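Local coordinates for protein Protease/Reverse transcriptase/ribonuclease H (Eastern chimpanzee simian foamy virus, PDB 7KSF) that probably cleaves viral polyproteins as an aspartic protease, copies the RNA genome into DNA as a reverse transcriptase and degrades RNA in hybrids through its RNase H, at residues A[241-246]-A[317-322]; A[132-137]-A[340-345]; A[383-388]-A[568-573]; A[455-460]-A[563-568]. The protein carries 1 engineered substitution. All coordinates share one frame; numbering follows the deposited sequence.

Interaction 1. Residues A[241-246]-A[317-322]; sequences QKYKTT and DDPKEH
Lys-242 and Asp-317 bring their CA atoms to 4.2 Å, and from this meeting the two backbones diverge, one into strand 243-249 and the other into helix 319-336. Lys-242 stretches out from there: its CG stands anti to the backbone N (chi1 -173°), and the straight chain passes over Asp-317 O, with CB 3.2 Å from that oxygen, before NZ ends near Pro-319 CG. On its way it lies over one face of the Tyr-243 ring, and NZ makes a weak hydrogen bond to Tyr-243 OH. Pro-319 meets the same ring, its CG in the ring plane at the edge and its CB 3.4 Å from Tyr-243 CE1. The contact belongs to the palm of the reverse transcriptase, whose antiparallel sheet pairs strand 243-249 with 311-316, the strand that leads directly into this helix. Asp-318 takes the N-cap position, its OD1 accepting a weak bond from Lys-320 N. One turn into the helix, His-322 reaches back to the strand: chi1 of -171° directs the imidazole at Thr-245, and NE2 and Thr-245 OG1 are hydrogen-bonded at 2.6 Å, the hydroxyl lying at the ring edge near its plane. Tyr-243 contributes its CB, 3.5 Å from His-322 CD2. Gly-348 N, on the neighbouring strand 345-349, is a second hydrogen-bond partner of Thr-245 OG1.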
loop_
_atom_site.group_PDB
_atom_site.type_symbol
_atom_site.label_atom_id
_atom_site.label_comp_id
_atom_site.label_asym_id
_atom_site.label_seq_id
_atom_site.Cartn_x
_atom_site.Cartn_y
_atom_site.Cartn_z
ATOM N N GLN A 241 14.625 8.079 -10.198
ATOM C CA GLN A 241 15.263 9.386 -10.300
ATOM C C GLN A 241 15.115 10.153 -8.990
ATOM O O GLN A 241 14.970 9.546 -7.922
ATOM C CB GLN A 241 14.673 10.185 -11.459
ATOM C CG GLN A 241 14.755 9.485 -12.812
ATOM C CD GLN A 241 16.004 9.848 -13.596
ATOM O OE1 GLN A 241 16.091 10.931 -14.174
ATOM N NE2 GLN A 241 16.980 8.944 -13.618
ATOM N N LYS A 242 15.170 11.486 -9.059
ATOM C CA LYS A 242 15.129 12.294 -7.845
ATOM C C LYS A 242 13.771 12.182 -7.162
ATOM O O LYS A 242 13.663 11.670 -6.042
ATOM C CB LYS A 242 15.460 13.751 -8.172
ATOM C CG LYS A 242 15.598 14.639 -6.947
ATOM C CD LYS A 242 16.035 16.041 -7.338
ATOM C CE LYS A 242 16.092 16.984 -6.142
ATOM N NZ LYS A 242 16.334 18.390 -6.577
ATOM N N TYR A 243 12.719 12.653 -7.823
ATOM C CA TYR A 243 11.370 12.593 -7.282
ATOM C C TYR A 243 10.615 11.411 -7.878
ATOM O O TYR A 243 10.858 11.004 -9.017
ATOM C CB TYR A 243 10.603 13.887 -7.565
ATOM C CG TYR A 243 11.319 15.138 -7.117
ATOM C CD1 TYR A 243 12.057 15.894 -8.016
ATOM C CD2 TYR A 243 11.256 15.567 -5.799
ATOM C CE1 TYR A 243 12.711 17.037 -7.618
ATOM C CE2 TYR A 243 11.911 16.711 -5.389
ATOM C CZ TYR A 243 12.637 17.445 -6.303
ATOM O OH TYR A 243 13.292 18.584 -5.901
ATOM N N LYS A 244 9.696 10.863 -7.090
ATOM C CA LYS A 244 8.885 9.730 -7.507
ATOM C C LYS A 244 7.420 10.019 -7.208
ATOM O O LYS A 244 7.094 10.580 -6.159
ATOM C CB LYS A 244 9.330 8.446 -6.804
ATOM C CG LYS A 244 10.753 8.043 -7.144
ATOM C CD LYS A 244 11.493 7.554 -5.921
ATOM C CE LYS A 244 12.980 7.443 -6.197
ATOM N NZ LYS A 244 13.738 7.154 -4.955
ATOM N N THR A 245 6.549 9.631 -8.136
ATOM C CA THR A 245 5.128 9.948 -8.063
ATOM C C THR A 245 4.308 8.734 -8.466
ATOM O O THR A 245 4.573 8.119 -9.502
ATOM C CB THR A 245 4.778 11.125 -8.978
ATOM O OG1 THR A 245 5.479 12.297 -8.540
ATOM C CG2 THR A 245 3.278 11.392 -8.957
ATOM N N THR A 246 3.307 8.401 -7.653
ATOM C CA THR A 246 2.375 7.328 -7.952
ATOM C C THR A 246 0.951 7.869 -7.898
ATOM O O THR A 246 0.604 8.637 -6.996
ATOM C CB THR A 246 2.536 6.157 -6.979
ATOM O OG1 THR A 246 1.431 5.258 -7.125
ATOM C CG2 THR A 246 2.589 6.649 -5.548
ATOM N N ASP A 317 14.454 13.163 -12.597
ATOM C CA ASP A 317 15.479 13.746 -11.741
ATOM C C ASP A 317 15.361 15.263 -11.668
ATOM O O ASP A 317 15.538 15.852 -10.594
ATOM C CB ASP A 317 16.870 13.333 -12.231
ATOM C CG ASP A 317 17.077 13.603 -13.713
ATOM O OD1 ASP A 317 16.073 13.746 -14.446
ATOM O OD2 ASP A 317 18.248 13.661 -14.150
ATOM N N ASP A 318 15.066 15.907 -12.785
ATOM C CA ASP A 318 14.957 17.358 -12.803
ATOM C C ASP A 318 13.668 17.782 -12.107
ATOM O O ASP A 318 12.588 17.305 -12.481
ATOM C CB ASP A 318 14.988 17.864 -14.239
ATOM C CG ASP A 318 15.503 19.282 -14.346
ATOM O OD1 ASP A 318 15.149 20.110 -13.482
ATOM O OD2 ASP A 318 16.272 19.566 -15.289
ATOM N N PRO A 319 13.729 18.648 -11.088
ATOM C CA PRO A 319 12.488 19.048 -10.404
ATOM C C PRO A 319 11.492 19.735 -11.317
ATOM O O PRO A 319 10.281 19.524 -11.171
ATOM C CB PRO A 319 12.989 19.991 -9.298
ATOM C CG PRO A 319 14.411 19.611 -9.086
ATOM C CD PRO A 319 14.927 19.193 -10.429
ATOM N N LYS A 320 11.963 20.552 -12.262
ATOM C CA LYS A 320 11.039 21.242 -13.156
ATOM C C LYS A 320 10.446 20.292 -14.188
ATOM O O LYS A 320 9.276 20.432 -14.563
ATOM C CB LYS A 320 11.743 22.415 -13.846
ATOM C CG LYS A 320 12.798 22.015 -14.874
ATOM C CD LYS A 320 13.242 23.197 -15.728
ATOM C CE LYS A 320 14.164 22.749 -16.859
ATOM N NZ LYS A 320 13.487 21.817 -17.807
ATOM N N GLU A 321 11.229 19.312 -14.653
ATOM C CA GLU A 321 10.744 18.400 -15.680
ATOM C C GLU A 321 9.757 17.383 -15.122
ATOM O O GLU A 321 8.862 16.938 -15.845
ATOM C CB GLU A 321 11.919 17.674 -16.346
ATOM C CG GLU A 321 11.543 16.953 -17.633
ATOM C CD GLU A 321 12.613 15.986 -18.100
ATOM O OE1 GLU A 321 13.450 15.577 -17.267
ATOM O OE2 GLU A 321 12.616 15.635 -19.298
ATOM N N HIS A 322 9.906 17.007 -13.852
ATOM C CA HIS A 322 8.948 16.097 -13.233
ATOM C C HIS A 322 7.544 16.689 -13.260
ATOM O O HIS A 322 6.571 15.982 -13.554
ATOM C CB HIS A 322 9.375 15.780 -11.798
ATOM C CG HIS A 322 8.576 14.686 -11.157
ATOM N ND1 HIS A 322 8.206 13.542 -11.828
ATOM C CD2 HIS A 322 8.086 14.561 -9.900
ATOM C CE1 HIS A 322 7.518 12.760 -11.015
ATOM N NE2 HIS A 322 7.432 13.355 -9.838
#

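Interaction 2. Residues A[132-137]-A[340-345]; sequences NLWQHW and VSLKKS
Leu-133 meets Val-340 twice, its O accepting a nearly straight hydrogen bond from Val-340 N (3.0 Å, 170°) and its CG packing 3.7 Å from Val-340 CG2. Trp-134 follows as the residue bridged to Val-340; the bonds run from its two neighbours to the N and O of that one valine, the pattern of a single parallel beta bridge. The Trp-134 indole receives Leu-342 over one face: CD1 makes a CH-pi contact 4.0 Å from the centroid of the five-membered ring, 30° off the normal, while CD2 lies 3.5 Å from Trp-134 CE3 on the six-membered ring. The indole is held from other directions too, NE1 bonding to Phe-127 O and Phe-330 of helix 319-336 stacking edge-to-face. Gln-135 closes the bridge, its N donating to Val-340 O at 2.7 Å with a more bent angle of 134°. Strand 340-341 lies beside strand 243-249 of the polymerase palm; within these two segments, the backbone of the loop is bonded to that sheet through Val-340 alone. With both backbone polar atoms of Val-340 satisfied and leucine, valine and indole side chains packed beside them, the contact pairs directional main-chain bonds with buried apolar packing.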
loop_
_atom_site.group_PDB
_atom_site.type_symbol
_atom_site.label_atom_id
_atom_site.label_comp_id
_atom_site.label_asym_id
_atom_site.label_seq_id
_atom_site.Cartn_x
_atom_site.Cartn_y
_atom_site.Cartn_z
ATOM N N ASN A 132 -11.279 18.320 -12.740
ATOM C CA ASN A 132 -12.140 17.272 -13.272
ATOM C C ASN A 132 -11.436 15.928 -13.364
ATOM O O ASN A 132 -12.103 14.910 -13.577
ATOM C CB ASN A 132 -12.662 17.674 -14.653
ATOM C CG ASN A 132 -13.267 19.061 -14.662
ATOM O OD1 ASN A 132 -13.732 19.552 -13.632
ATOM N ND2 ASN A 132 -13.267 19.702 -15.824
ATOM N N LEU A 133 -10.114 15.900 -13.214
ATOM C CA LEU A 133 -9.378 14.643 -13.256
ATOM C C LEU A 133 -9.477 13.888 -11.935
ATOM O O LEU A 133 -9.607 12.657 -11.933
ATOM C CB LEU A 133 -7.913 14.908 -13.600
ATOM C CG LEU A 133 -7.026 13.672 -13.714
ATOM C CD1 LEU A 133 -7.521 12.781 -14.835
ATOM C CD2 LEU A 133 -5.581 14.073 -13.938
ATOM N N TRP A 134 -9.419 14.596 -10.814
ATOM C CA TRP A 134 -9.464 13.948 -9.515
ATOM C C TRP A 134 -10.848 13.366 -9.253
ATOM O O TRP A 134 -11.851 13.806 -9.825
ATOM C CB TRP A 134 -9.099 14.941 -8.412
ATOM C CG TRP A 134 -8.085 15.958 -8.842
ATOM C CD1 TRP A 134 -8.257 17.307 -8.908
ATOM C CD2 TRP A 134 -6.746 15.703 -9.283
ATOM N NE1 TRP A 134 -7.106 17.915 -9.355
ATOM C CE2 TRP A 134 -6.164 16.948 -9.592
ATOM C CE3 TRP A 134 -5.982 14.544 -9.443
ATOM C CZ2 TRP A 134 -4.854 17.065 -10.051
ATOM C CZ3 TRP A 134 -4.685 14.663 -9.896
ATOM C CH2 TRP A 134 -4.131 15.915 -10.196
ATOM N N GLN A 135 -10.897 12.361 -8.381
ATOM C CA GLN A 135 -12.168 11.767 -7.997
ATOM C C GLN A 135 -12.818 12.635 -6.928
ATOM O O GLN A 135 -12.233 12.861 -5.862
ATOM C CB GLN A 135 -11.976 10.343 -7.483
ATOM C CG GLN A 135 -13.277 9.567 -7.385
ATOM C CD GLN A 135 -13.224 8.452 -6.365
ATOM O OE1 GLN A 135 -12.180 8.180 -5.774
ATOM N NE2 GLN A 135 -14.358 7.799 -6.149
ATOM N N HIS A 136 -14.020 13.125 -7.216
ATOM C CA HIS A 136 -14.775 13.939 -6.273
ATOM C C HIS A 136 -15.825 13.146 -5.510
ATOM O O HIS A 136 -15.995 13.356 -4.306
ATOM C CB HIS A 136 -15.450 15.099 -7.009
ATOM C CG HIS A 136 -14.493 16.001 -7.720
ATOM N ND1 HIS A 136 -14.086 17.210 -7.200
ATOM C CD2 HIS A 136 -13.857 15.868 -8.909
ATOM C CE1 HIS A 136 -13.244 17.785 -8.039
ATOM N NE2 HIS A 136 -13.088 16.994 -9.084
ATOM N N TRP A 137 -16.537 12.244 -6.180
ATOM C CA TRP A 137 -17.569 11.443 -5.542
ATOM C C TRP A 137 -17.046 10.039 -5.274
ATOM O O TRP A 137 -16.213 9.524 -6.027
ATOM C CB TRP A 137 -18.825 11.365 -6.412
ATOM C CG TRP A 137 -19.373 12.697 -6.794
ATOM C CD1 TRP A 137 -19.095 13.403 -7.926
ATOM C CD2 TRP A 137 -20.292 13.490 -6.040
ATOM N NE1 TRP A 137 -19.785 14.588 -7.925
ATOM C CE2 TRP A 137 -20.527 14.666 -6.774
ATOM C CE3 TRP A 137 -20.937 13.318 -4.812
ATOM C CZ2 TRP A 137 -21.384 15.668 -6.325
ATOM C CZ3 TRP A 137 -21.784 14.311 -4.369
ATOM C CH2 TRP A 137 -22.000 15.470 -5.119
ATOM N N VAL A 340 -8.514 9.986 -11.246
ATOM C CA VAL A 340 -7.428 9.763 -10.299
ATOM C C VAL A 340 -7.959 9.937 -8.884
ATOM O O VAL A 340 -8.697 10.888 -8.595
ATOM C CB VAL A 340 -6.254 10.726 -10.563
ATOM C CG1 VAL A 340 -5.112 10.467 -9.593
ATOM C CG2 VAL A 340 -5.777 10.606 -11.999
ATOM N N SER A 341 -7.582 9.021 -7.996
ATOM C CA SER A 341 -7.942 9.093 -6.585
ATOM C C SER A 341 -6.761 9.662 -5.812
ATOM O O SER A 341 -5.702 9.033 -5.727
ATOM C CB SER A 341 -8.327 7.714 -6.051
ATOM O OG SER A 341 -8.471 7.735 -4.640
ATOM N N LEU A 342 -6.935 10.857 -5.253
ATOM C CA LEU A 342 -5.896 11.464 -4.431
ATOM C C LEU A 342 -5.885 10.928 -3.008
ATOM O O LEU A 342 -5.101 11.412 -2.184
ATOM C CB LEU A 342 -6.063 12.984 -4.418
ATOM C CG LEU A 342 -5.987 13.614 -5.810
ATOM C CD1 LEU A 342 -6.273 15.100 -5.744
ATOM C CD2 LEU A 342 -4.629 13.354 -6.439
ATOM N N LYS A 343 -6.734 9.944 -2.703
ATOM C CA LYS A 343 -6.731 9.337 -1.377
ATOM C C LYS A 343 -5.443 8.560 -1.139
ATOM O O LYS A 343 -4.836 8.652 -0.066
ATOM C CB LYS A 343 -7.946 8.425 -1.222
ATOM C CG LYS A 343 -7.997 7.671 0.093
ATOM C CD LYS A 343 -9.219 6.770 0.156
ATOM C CE LYS A 343 -9.359 6.119 1.521
ATOM N NZ LYS A 343 -9.462 7.133 2.606
ATOM N N LYS A 344 -5.009 7.788 -2.136
ATOM C CA LYS A 344 -3.810 6.969 -2.021
ATOM C C LYS A 344 -2.712 7.396 -2.986
ATOM O O LYS A 344 -1.681 6.719 -3.072
ATOM C CB LYS A 344 -4.160 5.493 -2.238
ATOM C CG LYS A 344 -5.220 4.958 -1.283
ATOM C CD LYS A 344 -4.751 5.020 0.166
ATOM C CE LYS A 344 -5.780 4.418 1.112
ATOM N NZ LYS A 344 -5.296 4.390 2.524
ATOM N N SER A 345 -2.902 8.494 -3.712
ATOM C CA SER A 345 -1.874 8.961 -4.629
ATOM C C SER A 345 -0.741 9.637 -3.859
ATOM O O SER A 345 -0.956 10.266 -2.822
ATOM C CB SER A 345 -2.468 9.930 -5.648
ATOM O OG SER A 345 -3.540 9.329 -6.350
#

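Interaction 3. Residues A[383-388]-A[568-573]; sequences LKQLQS and LKHIPD
Ser-388 OG, lying 3.5 Å from His-570 CB, donates a hydrogen bond to Lys-384 O one helical turn back (2.8 Å), its OG placed beside the backbone N by a chi1 of -60°. The bond turns the serine's polar end back to its own helix, 383-392, which packs here against the loop following the last strand of an RNase H-like sheet with strand order 3-2-1-4-5. No hydrogen bond crosses the contact, which is van der Waals packing and a CA-H...O contact. His-570 sits against the turn of the helix that carries Lys-384 and Gln-385: Lys-384 CB lies over one face of its imidazole, 4.2 Å above the plane and offset toward the rim. Gln-385 bends at chi2 and lays its chain across the His-570 carbonyl, with CA making the CA-H...O contact to His-570 O at 3.3 Å. Its amide plane stands 79° from the histidine ring, and farther along the loop Pro-572 slides past it in the opposite direction. Asp-573, after Pro-572, bonds through its backbone to Thr-378. Ile-571, which touches Tyr-466 of strand 464-471, points its CB away from the helix, yet its end returns there, touching Ile-389 and bringing CD1 to 3.6 Å from Ser-388 CB.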
loop_
_atom_site.group_PDB
_atom_site.type_symbol
_atom_site.label_atom_id
_atom_site.label_comp_id
_atom_site.label_asym_id
_atom_site.label_seq_id
_atom_site.Cartn_x
_atom_site.Cartn_y
_atom_site.Cartn_z
ATOM N N LEU A 383 8.082 -21.385 25.957
ATOM C CA LEU A 383 8.838 -22.523 25.447
ATOM C C LEU A 383 8.526 -22.787 23.980
ATOM O O LEU A 383 9.433 -23.087 23.193
ATOM C CB LEU A 383 8.538 -23.763 26.289
ATOM C CG LEU A 383 9.160 -25.084 25.836
ATOM C CD1 LEU A 383 10.674 -25.033 25.957
ATOM C CD2 LEU A 383 8.588 -26.236 26.646
ATOM N N LYS A 384 7.251 -22.684 23.592
ATOM C CA LYS A 384 6.876 -22.958 22.209
ATOM C C LYS A 384 7.495 -21.958 21.243
ATOM O O LYS A 384 7.703 -22.279 20.067
ATOM C CB LYS A 384 5.354 -22.961 22.066
ATOM C CG LYS A 384 4.648 -24.017 22.902
ATOM C CD LYS A 384 3.142 -23.973 22.689
ATOM C CE LYS A 384 2.435 -25.056 23.495
ATOM N NZ LYS A 384 0.958 -25.033 23.288
ATOM N N GLN A 385 7.785 -20.744 21.711
ATOM C CA GLN A 385 8.446 -19.751 20.877
ATOM C C GLN A 385 9.959 -19.939 20.838
ATOM O O GLN A 385 10.609 -19.448 19.909
ATOM C CB GLN A 385 8.093 -18.344 21.368
ATOM C CG GLN A 385 6.588 -18.081 21.400
ATOM C CD GLN A 385 6.213 -16.755 20.774
ATOM O OE1 GLN A 385 7.065 -15.892 20.571
ATOM N NE2 GLN A 385 4.933 -16.589 20.457
ATOM N N LEU A 386 10.527 -20.651 21.811
ATOM C CA LEU A 386 11.952 -20.962 21.824
ATOM C C LEU A 386 12.269 -22.230 21.035
ATOM O O LEU A 386 13.341 -22.328 20.428
ATOM C CB LEU A 386 12.443 -21.105 23.267
ATOM C CG LEU A 386 13.944 -21.344 23.439
ATOM C CD1 LEU A 386 14.736 -20.226 22.775
ATOM C CD2 LEU A 386 14.302 -21.458 24.911
ATOM N N GLN A 387 11.358 -23.207 21.039
ATOM C CA GLN A 387 11.560 -24.395 20.216
ATOM C C GLN A 387 11.484 -24.063 18.732
ATOM O O GLN A 387 12.104 -24.746 17.910
ATOM C CB GLN A 387 10.522 -25.464 20.569
ATOM C CG GLN A 387 10.647 -26.027 21.979
ATOM C CD GLN A 387 9.511 -26.973 22.324
ATOM O OE1 GLN A 387 8.400 -26.844 21.811
ATOM N NE2 GLN A 387 9.789 -27.935 23.199
ATOM N N SER A 388 10.732 -23.020 18.375
ATOM C CA SER A 388 10.594 -22.635 16.973
ATOM C C SER A 388 11.909 -22.102 16.415
ATOM O O SER A 388 12.311 -22.459 15.301
ATOM C CB SER A 388 9.488 -21.588 16.823
ATOM O OG SER A 388 8.242 -22.083 17.279
ATOM N N LEU A 568 6.871 -21.842 11.717
ATOM C CA LEU A 568 7.365 -20.569 12.227
ATOM C C LEU A 568 6.224 -19.648 12.647
ATOM O O LEU A 568 6.310 -18.425 12.491
ATOM C CB LEU A 568 8.256 -19.883 11.191
ATOM C CG LEU A 568 9.454 -20.691 10.704
ATOM C CD1 LEU A 568 10.374 -19.807 9.879
ATOM C CD2 LEU A 568 10.197 -21.301 11.879
ATOM N N LYS A 569 5.144 -20.219 13.183
ATOM C CA LYS A 569 4.046 -19.393 13.668
ATOM C C LYS A 569 4.358 -18.793 15.029
ATOM O O LYS A 569 3.941 -17.669 15.328
ATOM C CB LYS A 569 2.751 -20.201 13.734
ATOM C CG LYS A 569 2.796 -21.382 14.698
ATOM C CD LYS A 569 1.421 -21.704 15.270
ATOM C CE LYS A 569 0.415 -22.049 14.182
ATOM N NZ LYS A 569 -0.928 -22.371 14.749
ATOM N N HIS A 570 5.079 -19.530 15.871
ATOM C CA HIS A 570 5.464 -19.051 17.190
ATOM C C HIS A 570 6.818 -18.364 17.187
ATOM O O HIS A 570 7.369 -18.108 18.262
ATOM C CB HIS A 570 5.464 -20.206 18.196
ATOM C CG HIS A 570 4.097 -20.597 18.667
ATOM N ND1 HIS A 570 3.337 -21.560 18.037
ATOM C CD2 HIS A 570 3.352 -20.152 19.706
ATOM C CE1 HIS A 570 2.185 -21.692 18.671
ATOM N NE2 HIS A 570 2.169 -20.849 19.689
ATOM N N ILE A 571 7.371 -18.067 16.017
ATOM C CA ILE A 571 8.630 -17.316 15.985
ATOM C C ILE A 571 8.401 -15.939 16.588
ATOM O O ILE A 571 7.449 -15.237 16.190
ATOM C CB ILE A 571 9.165 -17.209 14.549
ATOM C CG1 ILE A 571 9.795 -18.529 14.125
ATOM C CG2 ILE A 571 10.205 -16.104 14.457
ATOM C CD1 ILE A 571 11.006 -18.895 14.936
ATOM N N PRO A 572 9.219 -15.507 17.546
ATOM C CA PRO A 572 9.025 -14.184 18.151
ATOM C C PRO A 572 9.201 -13.056 17.147
ATOM O O PRO A 572 9.526 -13.288 15.979
ATOM C CB PRO A 572 10.096 -14.137 19.247
ATOM C CG PRO A 572 10.432 -15.569 19.518
ATOM C CD PRO A 572 10.297 -16.264 18.203
ATOM N N ASP A 573 8.988 -11.826 17.602
ATOM C CA ASP A 573 9.067 -10.674 16.716
ATOM C C ASP A 573 10.505 -10.403 16.305
ATOM O O ASP A 573 11.425 -10.444 17.126
ATOM C CB ASP A 573 8.480 -9.438 17.395
ATOM C CG ASP A 573 6.985 -9.539 17.590
ATOM O OD1 ASP A 573 6.309 -10.132 16.723
ATOM O OD2 ASP A 573 6.487 -9.024 18.613
#

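Interaction 4. Residues A[455-460]-A[563-568]; sequences VIKVNT and KTLPEL
Asn-459 and Pro-566 share the one hydrogen bond across this contact: Asn-459 ND2 donates to Pro-566 O at 2.7 Å. The carbonyl oxygen sits only 10° out of the asparagine's amide plane. At the other end of the amide, Asn-459 OD1 accepts from Thr-460 N, 2.8 Å away, so that both polar atoms are engaged and the rotation of the group is fixed. A chi1 of -152° turns CG away from the backbone N and toward the loop, where Leu-568 leans obliquely against it, CD1 to Asn-459 CG being 3.6 Å. Leu-568 CB also comes to 3.3 Å from Thr-460 O. One step back along the strand, Leu-565 CD1 lies 3.8 Å from Val-458 O, and its CD2 faces the aliphatic part of Lys-457. That lysine also makes a cation-pi contact with Tyr-470 of strand 464-471. The touching parts of loop and strand run in nearly the same direction, 23° apart. Strand 454-460 is the central strand of the RNase H-like sheet, paired on one flank with 464-471 and on the other with 518-522; Leu-565 also touches Arg-468 and Pro-523. Thr-460 in turn bonds through OG1 to Ala-464 O. Buried among leucine side chains, the amide of Asn-459 supplies directional polarity, joining the loop to the strand and the strand to itself.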
loop_
_atom_site.group_PDB
_atom_site.type_symbol
_atom_site.label_atom_id
_atom_site.label_comp_id
_atom_site.label_asym_id
_atom_site.label_seq_id
_atom_site.Cartn_x
_atom_site.Cartn_y
_atom_site.Cartn_z
ATOM N N VAL A 455 18.032 -22.128 -6.041
ATOM C CA VAL A 455 17.099 -22.726 -5.090
ATOM C C VAL A 455 16.773 -21.701 -4.014
ATOM O O VAL A 455 17.681 -21.096 -3.428
ATOM C CB VAL A 455 17.679 -24.007 -4.466
ATOM C CG1 VAL A 455 16.869 -24.417 -3.244
ATOM C CG2 VAL A 455 17.703 -25.123 -5.492
ATOM N N ILE A 456 15.484 -21.510 -3.748
ATOM C CA ILE A 456 15.013 -20.542 -2.767
ATOM C C ILE A 456 14.086 -21.253 -1.794
ATOM O O ILE A 456 13.051 -21.791 -2.204
ATOM C CB ILE A 456 14.287 -19.359 -3.426
ATOM C CG1 ILE A 456 15.149 -18.748 -4.530
ATOM C CG2 ILE A 456 13.941 -18.308 -2.391
ATOM C CD1 ILE A 456 14.445 -17.663 -5.303
ATOM N N LYS A 457 14.450 -21.251 -0.516
ATOM C CA LYS A 457 13.606 -21.801 0.537
ATOM C C LYS A 457 12.943 -20.653 1.283
ATOM O O LYS A 457 13.624 -19.745 1.771
ATOM C CB LYS A 457 14.424 -22.673 1.490
ATOM C CG LYS A 457 15.000 -23.924 0.841
ATOM C CD LYS A 457 15.677 -24.818 1.870
ATOM C CE LYS A 457 16.086 -26.151 1.268
ATOM N NZ LYS A 457 16.653 -27.060 2.302
ATOM N N VAL A 458 11.614 -20.687 1.364
ATOM C CA VAL A 458 10.831 -19.562 1.862
ATOM C C VAL A 458 9.942 -20.031 3.007
ATOM O O VAL A 458 9.187 -21.003 2.863
ATOM C CB VAL A 458 9.975 -18.929 0.748
ATOM C CG1 VAL A 458 9.210 -17.736 1.289
ATOM C CG2 VAL A 458 10.855 -18.510 -0.417
ATOM N N ASN A 459 10.038 -19.340 4.137
ATOM C CA ASN A 459 9.137 -19.502 5.267
ATOM C C ASN A 459 8.914 -18.118 5.864
ATOM O O ASN A 459 9.640 -17.167 5.559
ATOM C CB ASN A 459 9.704 -20.481 6.305
ATOM C CG ASN A 459 8.622 -21.187 7.100
ATOM O OD1 ASN A 459 7.521 -20.664 7.270
ATOM N ND2 ASN A 459 8.930 -22.382 7.588
ATOM N N THR A 460 7.891 -17.989 6.714
ATOM C CA THR A 460 7.567 -16.692 7.296
ATOM C C THR A 460 7.118 -16.838 8.743
ATOM O O THR A 460 6.607 -17.883 9.160
ATOM C CB THR A 460 6.469 -15.955 6.509
ATOM O OG1 THR A 460 6.488 -14.565 6.852
ATOM C CG2 THR A 460 5.093 -16.518 6.837
ATOM N N LYS A 563 9.195 -30.587 3.078
ATOM C CA LYS A 563 8.759 -31.094 4.373
ATOM C C LYS A 563 9.678 -30.661 5.506
ATOM O O LYS A 563 9.207 -30.458 6.632
ATOM C CB LYS A 563 8.679 -32.621 4.342
ATOM C CG LYS A 563 7.778 -33.181 3.255
ATOM C CD LYS A 563 7.766 -34.703 3.271
ATOM C CE LYS A 563 6.848 -35.258 2.194
ATOM N NZ LYS A 563 6.803 -36.748 2.195
ATOM N N THR A 564 10.979 -30.518 5.237
ATOM C CA THR A 564 11.921 -30.161 6.289
ATOM C C THR A 564 11.732 -28.741 6.797
ATOM O O THR A 564 12.328 -28.385 7.818
ATOM C CB THR A 564 13.361 -30.330 5.805
ATOM O OG1 THR A 564 14.244 -30.298 6.933
ATOM C CG2 THR A 564 13.740 -29.205 4.860
ATOM N N LEU A 565 10.933 -27.927 6.114
ATOM C CA LEU A 565 10.681 -26.573 6.583
ATOM C C LEU A 565 9.858 -26.624 7.864
ATOM O O LEU A 565 8.799 -27.265 7.892
ATOM C CB LEU A 565 9.960 -25.765 5.513
ATOM C CG LEU A 565 10.753 -25.608 4.215
ATOM C CD1 LEU A 565 10.042 -24.674 3.263
ATOM C CD2 LEU A 565 12.151 -25.104 4.507
ATOM N N PRO A 566 10.305 -25.980 8.938
ATOM C CA PRO A 566 9.585 -26.077 10.211
ATOM C C PRO A 566 8.424 -25.102 10.297
ATOM O O PRO A 566 8.229 -24.276 9.400
ATOM C CB PRO A 566 10.672 -25.740 11.237
ATOM C CG PRO A 566 11.527 -24.752 10.512
ATOM C CD PRO A 566 11.533 -25.177 9.060
ATOM N N GLU A 567 7.649 -25.200 11.374
ATOM C CA GLU A 567 6.576 -24.250 11.617
ATOM C C GLU A 567 7.142 -23.010 12.299
ATOM O O GLU A 567 7.815 -23.113 13.329
ATOM C CB GLU A 567 5.480 -24.882 12.475
ATOM C CG GLU A 567 4.274 -23.976 12.672
ATOM C CD GLU A 567 3.639 -23.566 11.356
ATOM O OE1 GLU A 567 3.374 -24.458 10.522
ATOM O OE2 GLU A 567 3.415 -22.355 11.147
ATOM N N LEU A 568 6.871 -21.842 11.717
ATOM C CA LEU A 568 7.365 -20.569 12.227
ATOM C C LEU A 568 6.224 -19.648 12.647
ATOM O O LEU A 568 6.310 -18.425 12.491
ATOM C CB LEU A 568 8.256 -19.883 11.191
ATOM C CG LEU A 568 9.454 -20.691 10.704
ATOM C CD1 LEU A 568 10.374 -19.807 9.879
ATOM C CD2 LEU A 568 10.197 -21.301 11.879
#

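Overall arrangement
The four contacts form two groups, more than 20 Å apart at their nearest atoms. Interactions 1 and 2 lie at the polymerase palm, about 21 Å apart between centres, and touch through Thr-246 and Ser-345; both reach the sheet in which strands 243-249 and 340-341 are neighbours, and helix 319-336 links them along the chain. Interaction 1 is nested within the loop closed by interaction 2. Interactions 3 and 4 come later in sequence, about 14 Å apart between centres, and share Leu-568; interaction 4 is nested inside interaction 3. The first group joins palm elements to each other and to loop 132-137; the second joins helix 383-392, one loop and the central strand of the RNase H-like sheet.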